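Local coordinates for protein DNA-(apurinic or apyrimidinic site) lyase (Xenopus laevis, PDB 6WCD) that cuts DNA as a weak apurinic/apyrimidinic endonuclease and a 3'-5' exonuclease in base excision repair, this chain being its catalytic domain, at residues 175-180 against 276-281; 189-194 against 249-254; 270-275 against 298-303; 283-288 against 306-311. One frame throughout, in Å; residues are numbered along the deposited sequence.

Interaction 1: residues 175-180 against 276-281; sequences GGHVII and LGNREL
Strands 177-180 and 276-278 run antiparallel, their axes 4.6 Å apart at closest, with Ile180 and Leu276 forming a hydrogen-bonded pair and Ile179 and Gly277 a non-hydrogen-bonded one. The pairing continues as Asn278 N bonds to Val178 O, and there the second strand turns into helix 279-285. Asn278, at the N-cap position of that helix, uses both ends of its amide on the neighbouring strand. Its OD1 takes the amide of Val178 at 2.8 Å, with the donor above the carbonyl plane, while ND2 gives an almost straight bond of 3.0 Å to His177 ND1. With chi1 at 57°, CG sits between backbone N and carbonyl carbon and the amide reaches across to the strand, nearly coplanar with the imidazole. Glu134 takes the ring's NE2, so both ring nitrogens are held. Leu281 then divides its branches: CD1 lies over the His177 face and CD2 packs 3.5 Å from Ile179 CG1. Gly277, with no side chain, lets that same CD2 come close to the strand. Strand 133-142 flanks 177-181 on its other edge, Leu136 touching His177, Ile179 and Leu281, while helix 152-173 covers Val178, Ile180 and Asn278.

Interaction 2: residues 189-194 against 249-254; sequences RPLDHC and TQKNAF
Leu191 and Phe254 carry most of this contact between two loops, each reaching across to the backbone of the opposite loop. With CG opposite the backbone N (chi1 -163°), Leu191 lays its branched end against the chain at Thr249 and Gln250, CG 3.7 Å from Gln250 O, and its CD1 meets Lys251 CG, the aliphatic part of the lysine. Phe254 points its CE1 and CZ corner at the backbone from Asp192 to Cys194, where the chain leaves the 3-10 segment; CZ lies 3.6 Å from Cys194 N. The sulfur of Cys194 approaches the same ring obliquely, SG 4.0 Å from Phe254 CE2. Two waters supply the polar link. Both donate to Leu191 O; one also donates to Gln250 O and accepts from Ala253 N at 3.0 Å, while the second accepts from Asn252 N. Behind this shell, Asp192 fixes the 3-10 turn: its OD2 receives Arg189 N at 2.9 Å through the anti lone pair, and its OD1 forms salt bridges with Arg244 and Arg271. An aspartate fits here, its short carboxylate serving a backbone amide and two guanidinium groups. Such water-bridged loop packing, with an inverse gamma turn at Ala253, joins two connections of this DNase I-like fold.

Interaction 3: residues 270-275 against 298-303; sequences TRIDYI and SDHCPV
A histidine-carboxylate hydrogen bond in the active site, between His300 and Asp273, joins strand 269-278 to the loop leading into strand 303-307, in the DNase I-like fold of the AP/ExoA family. His300 is predicted to be a proton acceptor and a magnesium ligand, and Asp273 is probably important for catalysis, as in related enzymes. Aspartate suits this place because a short carboxylate on the strand can meet the imidazole edge without extra length. Asp273 OD2 also accepts from Thr255 OG1, a second-shell hydroxyl that helps position the carboxylate, and two bonds grip this one oxygen. Ile272 approaches the ring obliquely, its CD1 3.6 Å from His300 CE1. Its chi1 of 57° puts CG1 between backbone N and carbonyl carbon and sends the branch toward the histidine. On the loop side, His300 N donates to Ser298 OG at 3.1 Å in an ST turn, fixing the backbone on which the ring is carried. Asp299, between them, is an experimentally established magnesium-binding residue. Farther along, Val303 packs its CG2 3.8 Å from Ile275 CG1, and a compact beta-branched side chain suits this buried interface where the two sheets face each other. The central bond runs from His300 ND1 to Asp273 OD2 at 2.7 Å, 169° at the hydrogen, through the syn lone pair of OD2, an atom that lies in the imidazole plane although the carboxylate is turned 71° from it.

Interaction 4: residues 283-288 against 306-311; sequences ESEFLD and FMKCQP. With BU1 (1,4-butanediol), chain D.
Phe286 lies beneath Met307, whose CG sits over one face of the ring, 4.1 Å from its centroid, while the chain bends at chi3 (65°) and brings CE to 3.6 Å from Phe286 CE1. Met307 SD lies obliquely, 4.5 Å from the Phe286 ring centroid. This Met-aromatic contact belongs to the beta hairpin of strands 286-291 and 303-307, where Phe286 and Met307 form an antiparallel non-hydrogen-bonded pair. A flexible, unbranched thioether chain can lie over a flat aromatic face, which suits methionine here, and Ile179 and Leu281 pack around the same two side chains. Next along the hairpin is a classic beta bulge: Leu287 and Asp288 both face Phe306, whose carbonyl O takes Leu287 N at 2.7 Å and, more weakly, Asp288 N. Asp288 O returns a bond to Phe306 N, and the carboxylate of Asp288 is held by His247. At the other end Lys308 N donates to Glu285 O at 2.8 Å. The lysine chain lies along this backbone, its CG and CD beside the carbonyls of Glu285 and Ser284, and a water joins Lys308 NZ to Ser284 O. Glu285 bends at chi2, placing OE1 3.4 Å from Cys309 CB, while OE2 accepts from Cys129 N. Beyond the hairpin, 1,4-butanediol lies beside Gln310 and Pro311 and also bonds to Met1 N; its O6 donates to Gln310 OE1 at 2.9 Å.

Overall arrangement
From the N terminus, strand 177-181 enters first and interaction 1 closes the long loop that returns at 276-281. Interaction 2 is nested within that loop, drawing 189-194 and 249-254 together before the chain reaches strand 269-278. Interaction 3 crosses interaction 1, since 270-275 precedes 276-281 on one strand while 298-303 lies beyond it; it also crosses interaction 4, which joins 283-288 to 306-311 at the open end of the hairpin 286-291/303-307 and follows interaction 1 in series. The Asp192-Arg271 salt bridge joins interactions 2 and 3. Ile179, Ile275, Leu281, Phe286 and Met307 link interactions 1, 3 and 4, packing the two sheets together between the active-site end and the hairpin.

Interaction 1: residues 175-180 against 276-281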
loop_
_atom_site.group_PDB
_atom_site.type_symbol
_atom_site.label_atom_id
_atom_site.label_comp_id
_atom_site.label_asym_id
_atom_site.label_seq_id
_atom_site.Cartn_x
_atom_site.Cartn_y
_atom_site.Cartn_z
ATOM N N GLY A 175 1.680 -9.841 17.588
ATOM C CA GLY A 175 1.144 -8.806 18.457
ATOM C C GLY A 175 1.041 -7.464 17.732
ATOM O O GLY A 175 1.545 -7.268 16.633
ATOM N N GLY A 176 0.340 -6.550 18.356
ATOM C CA GLY A 176 0.222 -5.252 17.701
ATOM C C GLY A 176 -0.784 -5.276 16.555
ATOM O O GLY A 176 -1.686 -6.110 16.492
ATOM N N HIS A 177 -0.622 -4.326 15.650
ATOM C CA HIS A 177 -1.622 -4.024 14.640
ATOM C C HIS A 177 -0.986 -3.971 13.261
ATOM O O HIS A 177 0.219 -3.725 13.111
ATOM C CB HIS A 177 -2.283 -2.695 14.925
ATOM C CG HIS A 177 -2.940 -2.645 16.264
ATOM N ND1 HIS A 177 -4.102 -3.324 16.540
ATOM C CD2 HIS A 177 -2.569 -2.030 17.412
ATOM C CE1 HIS A 177 -4.433 -3.125 17.805
ATOM N NE2 HIS A 177 -3.516 -2.339 18.361
ATOM N N VAL A 178 -1.825 -4.198 12.256
ATOM C CA VAL A 178 -1.404 -4.237 10.856
ATOM C C VAL A 178 -2.408 -3.500 9.979
ATOM O O VAL A 178 -3.614 -3.745 10.054
ATOM C CB VAL A 178 -1.203 -5.675 10.320
ATOM C CG1 VAL A 178 -0.839 -5.682 8.820
ATOM C CG2 VAL A 178 -0.157 -6.404 11.131
ATOM N N ILE A 179 -1.897 -2.609 9.127
ATOM C CA ILE A 179 -2.672 -2.022 8.040
ATOM C C ILE A 179 -2.082 -2.508 6.733
ATOM O O ILE A 179 -0.861 -2.503 6.568
ATOM C CB ILE A 179 -2.654 -0.490 8.094
ATOM C CG1 ILE A 179 -3.545 0.015 9.174
ATOM C CG2 ILE A 179 -3.060 0.094 6.731
ATOM C CD1 ILE A 179 -3.389 1.546 9.438
ATOM N N ILE A 180 -2.930 -2.968 5.833
ATOM C CA ILE A 180 -2.561 -3.288 4.451
ATOM C C ILE A 180 -3.254 -2.247 3.608
ATOM O O ILE A 180 -4.491 -2.144 3.649
ATOM C CB ILE A 180 -2.975 -4.681 4.017
ATOM C CG1 ILE A 180 -2.371 -5.755 4.902
ATOM C CG2 ILE A 180 -2.516 -4.886 2.537
ATOM C CD1 ILE A 180 -3.032 -7.077 4.755
ATOM N N LEU A 276 -6.968 -1.594 4.670
ATOM C CA LEU A 276 -7.412 -2.738 5.458
ATOM C C LEU A 276 -6.704 -2.695 6.792
ATOM O O LEU A 276 -5.540 -2.315 6.879
ATOM C CB LEU A 276 -7.071 -4.054 4.727
ATOM C CG LEU A 276 -7.506 -4.147 3.274
ATOM C CD1 LEU A 276 -6.963 -5.485 2.770
ATOM C CD2 LEU A 276 -8.984 -3.988 3.113
ATOM N N GLY A 277 -7.409 -2.996 7.867
ATOM C CA GLY A 277 -6.770 -3.031 9.176
ATOM C C GLY A 277 -7.250 -4.243 9.934
ATOM O O GLY A 277 -8.344 -4.746 9.705
ATOM N N ASN A 278 -6.449 -4.690 10.889
ATOM C CA ASN A 278 -6.961 -5.780 11.702
ATOM C C ASN A 278 -8.195 -5.316 12.490
ATOM O O ASN A 278 -8.349 -4.118 12.800
ATOM C CB ASN A 278 -5.883 -6.333 12.630
ATOM C CG ASN A 278 -5.288 -5.274 13.533
ATOM O OD1 ASN A 278 -4.529 -4.421 13.065
ATOM N ND2 ASN A 278 -5.561 -5.381 14.828
ATOM N N ARG A 279 -9.061 -6.271 12.828
ATOM C CA ARG A 279 -10.363 -5.945 13.413
ATOM C C ARG A 279 -10.222 -4.989 14.589
ATOM O O ARG A 279 -10.917 -3.961 14.654
ATOM C CB ARG A 279 -11.085 -7.215 13.836
ATOM C CG ARG A 279 -11.405 -8.164 12.662
ATOM C CD ARG A 279 -12.476 -9.149 13.119
ATOM N NE ARG A 279 -12.825 -10.158 12.125
ATOM C CZ ARG A 279 -14.049 -10.677 11.981
ATOM N NH1 ARG A 279 -15.058 -10.268 12.730
ATOM N NH2 ARG A 279 -14.272 -11.615 11.060
ATOM N N GLU A 280 -9.340 -5.311 15.548
ATOM C CA GLU A 280 -9.253 -4.495 16.753
ATOM C C GLU A 280 -8.819 -3.057 16.447
ATOM O O GLU A 280 -9.294 -2.099 17.084
ATOM C CB GLU A 280 -8.296 -5.141 17.759
ATOM C CG GLU A 280 -8.377 -4.523 19.141
ATOM C CD GLU A 280 -7.347 -5.089 20.109
ATOM O OE1 GLU A 280 -6.809 -4.313 20.932
ATOM O OE2 GLU A 280 -7.080 -6.307 20.046
ATOM N N LEU A 281 -7.888 -2.879 15.530
ATOM C CA LEU A 281 -7.432 -1.549 15.138
ATOM C C LEU A 281 -8.546 -0.725 14.550
ATOM O O LEU A 281 -8.734 0.437 14.924
ATOM C CB LEU A 281 -6.300 -1.692 14.114
ATOM C CG LEU A 281 -5.670 -0.381 13.635
ATOM C CD1 LEU A 281 -4.887 0.319 14.773
ATOM C CD2 LEU A 281 -4.797 -0.652 12.377
#

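Interaction 2: residues 189-194 against 249-254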
loop_
_atom_site.group_PDB
_atom_site.type_symbol
_atom_site.label_atom_id
_atom_site.label_comp_id
_atom_site.label_asym_id
_atom_site.label_seq_id
_atom_site.Cartn_x
_atom_site.Cartn_y
_atom_site.Cartn_z
ATOM N N ARG A 189 -17.229 -6.408 -3.858
ATOM C CA ARG A 189 -18.651 -6.686 -3.958
ATOM C C ARG A 189 -19.290 -5.883 -5.080
ATOM O O ARG A 189 -18.665 -4.965 -5.621
ATOM C CB ARG A 189 -19.342 -6.364 -2.618
ATOM C CG ARG A 189 -18.878 -7.347 -1.520
ATOM C CD ARG A 189 -19.971 -7.736 -0.596
ATOM N NE ARG A 189 -19.492 -8.643 0.448
ATOM C CZ ARG A 189 -19.174 -8.275 1.691
ATOM N NH1 ARG A 189 -19.276 -7.007 2.073
ATOM N NH2 ARG A 189 -18.753 -9.186 2.560
ATOM N N PRO A 190 -20.487 -6.257 -5.505
ATOM C CA PRO A 190 -21.146 -5.552 -6.626
ATOM C C PRO A 190 -21.185 -4.045 -6.475
ATOM O O PRO A 190 -21.038 -3.322 -7.464
ATOM C CB PRO A 190 -22.562 -6.171 -6.625
ATOM C CG PRO A 190 -22.323 -7.540 -6.162
ATOM C CD PRO A 190 -21.313 -7.391 -5.051
ATOM N N LEU A 191 -21.382 -3.549 -5.248
ATOM C CA LEU A 191 -21.416 -2.125 -4.966
ATOM C C LEU A 191 -20.119 -1.429 -5.358
ATOM O O LEU A 191 -20.106 -0.202 -5.564
ATOM C CB LEU A 191 -21.658 -1.952 -3.461
ATOM C CG LEU A 191 -22.125 -0.638 -2.900
ATOM C CD1 LEU A 191 -23.446 -0.258 -3.534
ATOM C CD2 LEU A 191 -22.239 -0.780 -1.383
ATOM N N ASP A 192 -19.031 -2.170 -5.449
ATOM C CA ASP A 192 -17.709 -1.639 -5.690
ATOM C C ASP A 192 -17.386 -1.441 -7.151
ATOM O O ASP A 192 -16.236 -1.111 -7.492
ATOM C CB ASP A 192 -16.648 -2.553 -5.072
ATOM C CG ASP A 192 -16.749 -2.586 -3.552
ATOM O OD1 ASP A 192 -16.772 -1.496 -2.948
ATOM O OD2 ASP A 192 -16.890 -3.685 -2.959
ATOM N N HIS A 193 -18.341 -1.636 -8.041
ATOM C CA HIS A 193 -18.105 -1.630 -9.482
ATOM C C HIS A 193 -19.319 -0.996 -10.156
ATOM O O HIS A 193 -20.437 -1.086 -9.643
ATOM C CB HIS A 193 -17.853 -3.073 -9.964
ATOM C CG HIS A 193 -17.415 -3.178 -11.389
ATOM N ND1 HIS A 193 -18.310 -3.330 -12.425
ATOM C CD2 HIS A 193 -16.181 -3.175 -11.952
ATOM C CE1 HIS A 193 -17.647 -3.398 -13.567
ATOM N NE2 HIS A 193 -16.356 -3.315 -13.310
ATOM N N CYS A 194 -19.092 -0.431 -11.327
ATOM C CA CYS A 194 -20.178 0.151 -12.062
ATOM C C CYS A 194 -21.164 -0.952 -12.460
ATOM O O CYS A 194 -20.767 -2.071 -12.806
ATOM C CB CYS A 194 -19.656 0.859 -13.313
ATOM S SG CYS A 194 -20.279 2.543 -13.529
ATOM N N THR A 249 -22.917 1.173 2.745
ATOM C CA THR A 249 -23.883 1.188 1.642
ATOM C C THR A 249 -23.619 2.289 0.616
ATOM O O THR A 249 -24.414 2.449 -0.327
ATOM C CB THR A 249 -25.318 1.343 2.164
ATOM O OG1 THR A 249 -25.479 2.627 2.763
ATOM C CG2 THR A 249 -25.667 0.266 3.169
ATOM N N GLN A 250 -22.530 3.036 0.738
ATOM C CA GLN A 250 -22.312 4.164 -0.172
ATOM C C GLN A 250 -22.101 3.666 -1.607
ATOM O O GLN A 250 -21.229 2.825 -1.850
ATOM C CB GLN A 250 -21.099 4.965 0.290
ATOM C CG GLN A 250 -20.797 6.211 -0.523
ATOM C CD GLN A 250 -19.674 7.058 0.067
ATOM O OE1 GLN A 250 -19.515 7.165 1.299
ATOM N NE2 GLN A 250 -18.870 7.651 -0.809
ATOM N N LYS A 251 -22.885 4.211 -2.535
ATOM C CA LYS A 251 -22.836 3.856 -3.955
ATOM C C LYS A 251 -21.854 4.734 -4.730
ATOM O O LYS A 251 -21.554 5.857 -4.354
ATOM C CB LYS A 251 -24.237 4.020 -4.567
ATOM C CG LYS A 251 -25.270 3.137 -3.950
ATOM C CD LYS A 251 -26.645 3.428 -4.571
ATOM C CE LYS A 251 -27.489 2.168 -4.716
ATOM N NZ LYS A 251 -28.902 2.487 -5.128
ATOM N N ASN A 252 -21.338 4.176 -5.849
ATOM C CA ASN A 252 -20.447 4.934 -6.761
ATOM C C ASN A 252 -19.179 5.419 -6.109
ATOM O O ASN A 252 -18.601 6.457 -6.475
ATOM C CB ASN A 252 -21.213 6.112 -7.366
ATOM C CG ASN A 252 -22.477 5.670 -8.041
ATOM O OD1 ASN A 252 -23.567 6.191 -7.770
ATOM N ND2 ASN A 252 -22.361 4.679 -8.902
ATOM N N ALA A 253 -18.674 4.685 -5.132
ATOM C CA ALA A 253 -17.512 5.126 -4.415
ATOM C C ALA A 253 -16.297 4.481 -5.074
ATOM O O ALA A 253 -15.660 3.599 -4.512
ATOM C CB ALA A 253 -17.591 4.712 -2.963
ATOM N N PHE A 254 -15.951 4.975 -6.250
ATOM C CA PHE A 254 -14.875 4.374 -7.009
ATOM C C PHE A 254 -13.541 5.095 -6.815
ATOM O O PHE A 254 -13.498 6.251 -6.364
ATOM C CB PHE A 254 -15.226 4.338 -8.490
ATOM C CG PHE A 254 -16.580 3.678 -8.773
ATOM C CD1 PHE A 254 -16.996 2.568 -8.045
ATOM C CD2 PHE A 254 -17.395 4.193 -9.743
ATOM C CE1 PHE A 254 -18.230 1.970 -8.296
ATOM C CE2 PHE A 254 -18.628 3.595 -10.016
ATOM C CZ PHE A 254 -19.026 2.475 -9.286
HETATM O O HOH W 1 -19.401 2.027 -3.983
HETATM O O HOH W 2 -22.102 1.386 -6.517
#

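Interaction 3: residues 270-275 against 298-303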
loop_
_atom_site.group_PDB
_atom_site.type_symbol
_atom_site.label_atom_id
_atom_site.label_comp_id
_atom_site.label_asym_id
_atom_site.label_seq_id
_atom_site.Cartn_x
_atom_site.Cartn_y
_atom_site.Cartn_z
ATOM N N THR A 270 -14.247 1.706 -10.744
ATOM C CA THR A 270 -14.210 0.580 -9.817
ATOM C C THR A 270 -13.488 1.016 -8.558
ATOM O O THR A 270 -12.643 1.900 -8.616
ATOM C CB THR A 270 -13.478 -0.624 -10.408
ATOM O OG1 THR A 270 -13.908 -0.853 -11.756
ATOM C CG2 THR A 270 -13.772 -1.825 -9.581
ATOM N N ARG A 271 -13.810 0.379 -7.412
ATOM C CA ARG A 271 -13.072 0.613 -6.159
ATOM C C ARG A 271 -12.075 -0.550 -5.965
ATOM O O ARG A 271 -12.501 -1.687 -5.697
ATOM C CB ARG A 271 -13.981 0.739 -4.949
ATOM C CG ARG A 271 -13.171 1.186 -3.672
ATOM C CD ARG A 271 -14.067 1.435 -2.466
ATOM N NE ARG A 271 -14.665 0.193 -2.017
ATOM C CZ ARG A 271 -14.257 -0.528 -0.983
ATOM N NH1 ARG A 271 -13.263 -0.129 -0.214
ATOM N NH2 ARG A 271 -14.854 -1.686 -0.742
ATOM N N ILE A 272 -10.785 -0.276 -6.146
ATOM C CA ILE A 272 -9.738 -1.302 -6.060
ATOM C C ILE A 272 -8.607 -0.861 -5.131
ATOM O O ILE A 272 -7.596 -1.600 -5.009
ATOM C CB ILE A 272 -9.192 -1.713 -7.445
ATOM C CG1 ILE A 272 -8.648 -0.494 -8.210
ATOM C CG2 ILE A 272 -10.257 -2.510 -8.219
ATOM C CD1 ILE A 272 -7.879 -0.887 -9.458
ATOM N N ASP A 273 -8.744 0.275 -4.492
ATOM C CA ASP A 273 -7.789 0.803 -3.522
ATOM C C ASP A 273 -8.415 0.772 -2.137
ATOM O O ASP A 273 -9.533 1.258 -1.920
ATOM C CB ASP A 273 -7.444 2.206 -3.949
ATOM C CG ASP A 273 -6.782 2.229 -5.328
ATOM O OD1 ASP A 273 -5.558 1.836 -5.421
ATOM O OD2 ASP A 273 -7.430 2.586 -6.348
ATOM N N TYR A 274 -7.680 0.207 -1.197
ATOM C CA TYR A 274 -8.167 -0.132 0.107
ATOM C C TYR A 274 -7.233 0.319 1.195
ATOM O O TYR A 274 -6.021 0.437 1.019
ATOM C CB TYR A 274 -8.309 -1.658 0.255
ATOM C CG TYR A 274 -9.233 -2.344 -0.690
ATOM C CD1 TYR A 274 -10.472 -2.742 -0.279
ATOM C CD2 TYR A 274 -8.830 -2.710 -1.948
ATOM C CE1 TYR A 274 -11.320 -3.454 -1.095
ATOM C CE2 TYR A 274 -9.678 -3.375 -2.787
ATOM C CZ TYR A 274 -10.900 -3.775 -2.359
ATOM O OH TYR A 274 -11.771 -4.502 -3.143
ATOM N N ILE A 275 -7.833 0.529 2.396
ATOM C CA ILE A 275 -7.100 0.600 3.660
ATOM C C ILE A 275 -7.683 -0.486 4.540
ATOM O O ILE A 275 -8.805 -0.372 5.059
ATOM C CB ILE A 275 -7.162 1.991 4.319
ATOM C CG1 ILE A 275 -6.547 3.005 3.366
ATOM C CG2 ILE A 275 -6.477 1.935 5.672
ATOM C CD1 ILE A 275 -6.693 4.461 3.814
ATOM N N SER A 298 -3.774 11.362 -11.424
ATOM C CA SER A 298 -3.587 9.954 -11.693
ATOM C C SER A 298 -4.858 9.393 -12.326
ATOM O O SER A 298 -5.912 10.077 -12.334
ATOM C CB SER A 298 -3.217 9.229 -10.392
ATOM O OG SER A 298 -3.164 7.849 -10.595
ATOM N N ASP A 299 -4.794 8.151 -12.744
ATOM C CA ASP A 299 -5.988 7.451 -13.148
ATOM C C ASP A 299 -6.738 6.870 -11.924
ATOM O O ASP A 299 -7.787 6.389 -12.034
ATOM C CB ASP A 299 -5.757 6.423 -14.272
ATOM C CG ASP A 299 -4.692 5.380 -13.963
ATOM O OD1 ASP A 299 -3.987 5.468 -12.993
ATOM O OD2 ASP A 299 -4.619 4.467 -14.785
ATOM N N HIS A 300 -6.104 6.885 -10.756
ATOM C CA HIS A 300 -6.761 6.553 -9.509
ATOM C C HIS A 300 -6.864 7.823 -8.678
ATOM O O HIS A 300 -6.047 8.753 -8.855
ATOM C CB HIS A 300 -5.980 5.540 -8.661
ATOM C CG HIS A 300 -5.744 4.217 -9.308
ATOM N ND1 HIS A 300 -6.078 3.044 -8.665
ATOM C CD2 HIS A 300 -5.108 3.860 -10.440
ATOM C CE1 HIS A 300 -5.700 2.016 -9.407
ATOM N NE2 HIS A 300 -5.119 2.473 -10.500
ATOM N N CYS A 301 -7.766 7.821 -7.722
ATOM C CA CYS A 301 -7.731 8.841 -6.678
ATOM C C CYS A 301 -7.294 8.228 -5.358
ATOM O O CYS A 301 -7.328 7.015 -5.184
ATOM C CB CYS A 301 -9.076 9.542 -6.508
ATOM S SG CYS A 301 -10.380 8.552 -5.819
ATOM N N PRO A 302 -6.858 9.037 -4.402
ATOM C CA PRO A 302 -6.435 8.494 -3.117
ATOM C C PRO A 302 -7.592 8.014 -2.252
ATOM O O PRO A 302 -8.764 8.382 -2.436
ATOM C CB PRO A 302 -5.770 9.693 -2.420
ATOM C CG PRO A 302 -5.545 10.693 -3.497
ATOM C CD PRO A 302 -6.671 10.473 -4.489
ATOM N N VAL A 303 -7.216 7.223 -1.256
ATOM C CA VAL A 303 -8.061 6.883 -0.115
ATOM C C VAL A 303 -7.329 7.312 1.161
ATOM O O VAL A 303 -6.102 7.416 1.191
ATOM C CB VAL A 303 -8.424 5.402 -0.081
ATOM C CG1 VAL A 303 -9.218 5.040 -1.341
ATOM C CG2 VAL A 303 -7.192 4.503 -0.057
#

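Interaction 4: residues 283-288 against 306-311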
loop_
_atom_site.group_PDB
_atom_site.type_symbol
_atom_site.label_atom_id
_atom_site.label_comp_id
_atom_site.label_asym_id
_atom_site.label_seq_id
_atom_site.Cartn_x
_atom_site.Cartn_y
_atom_site.Cartn_z
ATOM N N GLU A 283 -11.865 -1.134 14.841
ATOM C CA GLU A 283 -12.938 -0.912 15.813
ATOM C C GLU A 283 -12.529 0.087 16.881
ATOM O O GLU A 283 -13.372 0.860 17.351
ATOM C CB GLU A 283 -13.328 -2.229 16.475
ATOM C CG GLU A 283 -14.014 -3.206 15.550
ATOM C CD GLU A 283 -14.240 -4.593 16.189
ATOM O OE1 GLU A 283 -13.666 -4.863 17.267
ATOM O OE2 GLU A 283 -14.974 -5.411 15.601
ATOM N N SER A 284 -11.280 0.043 17.332
ATOM C CA SER A 284 -10.901 0.865 18.489
ATOM C C SER A 284 -10.130 2.129 18.133
ATOM O O SER A 284 -10.143 3.067 18.953
ATOM C CB SER A 284 -10.055 0.063 19.467
ATOM O OG SER A 284 -10.798 -1.037 19.938
ATOM N N GLU A 285 -9.434 2.193 17.014
ATOM C CA GLU A 285 -8.589 3.335 16.732
ATOM C C GLU A 285 -8.992 4.143 15.515
ATOM O O GLU A 285 -8.530 5.272 15.379
ATOM C CB GLU A 285 -7.133 2.907 16.563
ATOM C CG GLU A 285 -6.586 2.102 17.794
ATOM C CD GLU A 285 -6.479 2.873 19.096
ATOM O OE1 GLU A 285 -6.334 4.110 19.039
ATOM O OE2 GLU A 285 -6.533 2.240 20.196
ATOM N N PHE A 286 -9.793 3.602 14.605
ATOM C CA PHE A 286 -10.180 4.384 13.441
ATOM C C PHE A 286 -11.349 5.309 13.764
ATOM O O PHE A 286 -12.264 4.962 14.510
ATOM C CB PHE A 286 -10.590 3.494 12.249
ATOM C CG PHE A 286 -9.463 3.004 11.383
ATOM C CD1 PHE A 286 -8.342 2.393 11.876
ATOM C CD2 PHE A 286 -9.574 3.116 9.992
ATOM C CE1 PHE A 286 -7.338 1.913 11.012
ATOM C CE2 PHE A 286 -8.573 2.641 9.142
ATOM C CZ PHE A 286 -7.469 2.044 9.658
ATOM N N LEU A 287 -11.302 6.508 13.167
ATOM C CA LEU A 287 -12.408 7.440 13.174
ATOM C C LEU A 287 -13.190 7.453 11.855
ATOM O O LEU A 287 -14.418 7.699 11.886
ATOM C CB LEU A 287 -11.894 8.859 13.483
ATOM C CG LEU A 287 -11.388 9.030 14.910
ATOM C CD1 LEU A 287 -10.542 10.290 14.977
ATOM C CD2 LEU A 287 -12.495 9.100 15.928
ATOM N N ASP A 288 -12.501 7.318 10.737
ATOM C CA ASP A 288 -13.159 7.334 9.436
ATOM C C ASP A 288 -12.197 6.787 8.404
ATOM O O ASP A 288 -10.994 6.672 8.634
ATOM C CB ASP A 288 -13.613 8.741 9.082
ATOM C CG ASP A 288 -14.750 8.793 8.038
ATOM O OD1 ASP A 288 -15.241 7.751 7.523
ATOM O OD2 ASP A 288 -15.197 9.950 7.764
ATOM N N PHE A 306 -8.433 8.143 9.014
ATOM C CA PHE A 306 -8.312 9.084 10.139
ATOM C C PHE A 306 -8.348 8.205 11.374
ATOM O O PHE A 306 -9.290 7.432 11.559
ATOM C CB PHE A 306 -9.466 10.097 10.157
ATOM C CG PHE A 306 -9.535 10.958 8.910
ATOM C CD1 PHE A 306 -10.140 10.488 7.751
ATOM C CD2 PHE A 306 -9.042 12.251 8.899
ATOM C CE1 PHE A 306 -10.171 11.280 6.635
ATOM C CE2 PHE A 306 -9.123 13.037 7.791
ATOM C CZ PHE A 306 -9.714 12.519 6.642
ATOM N N MET A 307 -7.327 8.316 12.219
ATOM C CA MET A 307 -7.191 7.450 13.381
ATOM C C MET A 307 -6.921 8.281 14.638
ATOM O O MET A 307 -6.345 9.362 14.569
ATOM C CB MET A 307 -6.043 6.465 13.119
ATOM C CG MET A 307 -6.211 5.718 11.766
ATOM S SD MET A 307 -4.690 4.840 11.293
ATOM C CE MET A 307 -4.607 3.639 12.626
ATOM N N LYS A 308 -7.317 7.749 15.759
ATOM C CA LYS A 308 -7.197 8.457 17.033
ATOM C C LYS A 308 -5.899 8.102 17.752
ATOM O O LYS A 308 -5.533 8.818 18.712
ATOM C CB LYS A 308 -8.426 8.223 17.907
ATOM C CG LYS A 308 -8.530 6.850 18.408
ATOM C CD LYS A 308 -9.846 6.543 19.125
ATOM C CE LYS A 308 -11.010 6.459 18.161
ATOM N NZ LYS A 308 -12.262 5.954 18.850
ATOM N N CYS A 309 -5.207 7.086 17.313
ATOM C CA CYS A 309 -3.930 6.738 17.940
ATOM C C CYS A 309 -2.839 7.738 17.574
ATOM O O CYS A 309 -2.928 8.472 16.586
ATOM C CB CYS A 309 -3.491 5.342 17.550
ATOM S SG CYS A 309 -3.459 5.016 15.778
ATOM N N GLN A 310 -1.844 7.836 18.455
ATOM C CA GLN A 310 -0.804 8.875 18.347
ATOM C C GLN A 310 0.562 8.220 18.148
ATOM O O GLN A 310 0.929 7.291 18.872
ATOM C CB GLN A 310 -0.792 9.754 19.582
ATOM C CG GLN A 310 -2.156 10.403 19.877
ATOM C CD GLN A 310 -2.606 11.337 18.767
ATOM O OE1 GLN A 310 -1.814 12.127 18.263
ATOM N NE2 GLN A 310 -3.858 11.181 18.320
ATOM N N PRO A 311 1.333 8.674 17.187
ATOM C CA PRO A 311 2.584 7.992 16.856
ATOM C C PRO A 311 3.716 8.443 17.748
ATOM O O PRO A 311 3.746 9.567 18.255
ATOM C CB PRO A 311 2.817 8.431 15.416
ATOM C CG PRO A 311 2.278 9.760 15.372
ATOM C CD PRO A 311 1.033 9.737 16.218
HETATM C C1 BU1 D . 1.731 14.497 15.348
HETATM C C2 BU1 D . 1.301 13.591 14.188
HETATM C C3 BU1 D . -0.206 13.333 14.183
HETATM C C4 BU1 D . -0.507 12.107 15.030
HETATM O O5 BU1 D . 2.151 13.737 16.455
HETATM O O6 BU1 D . -1.861 11.985 15.411
HETATM O O HOH W 3 -11.723 3.640 21.062
#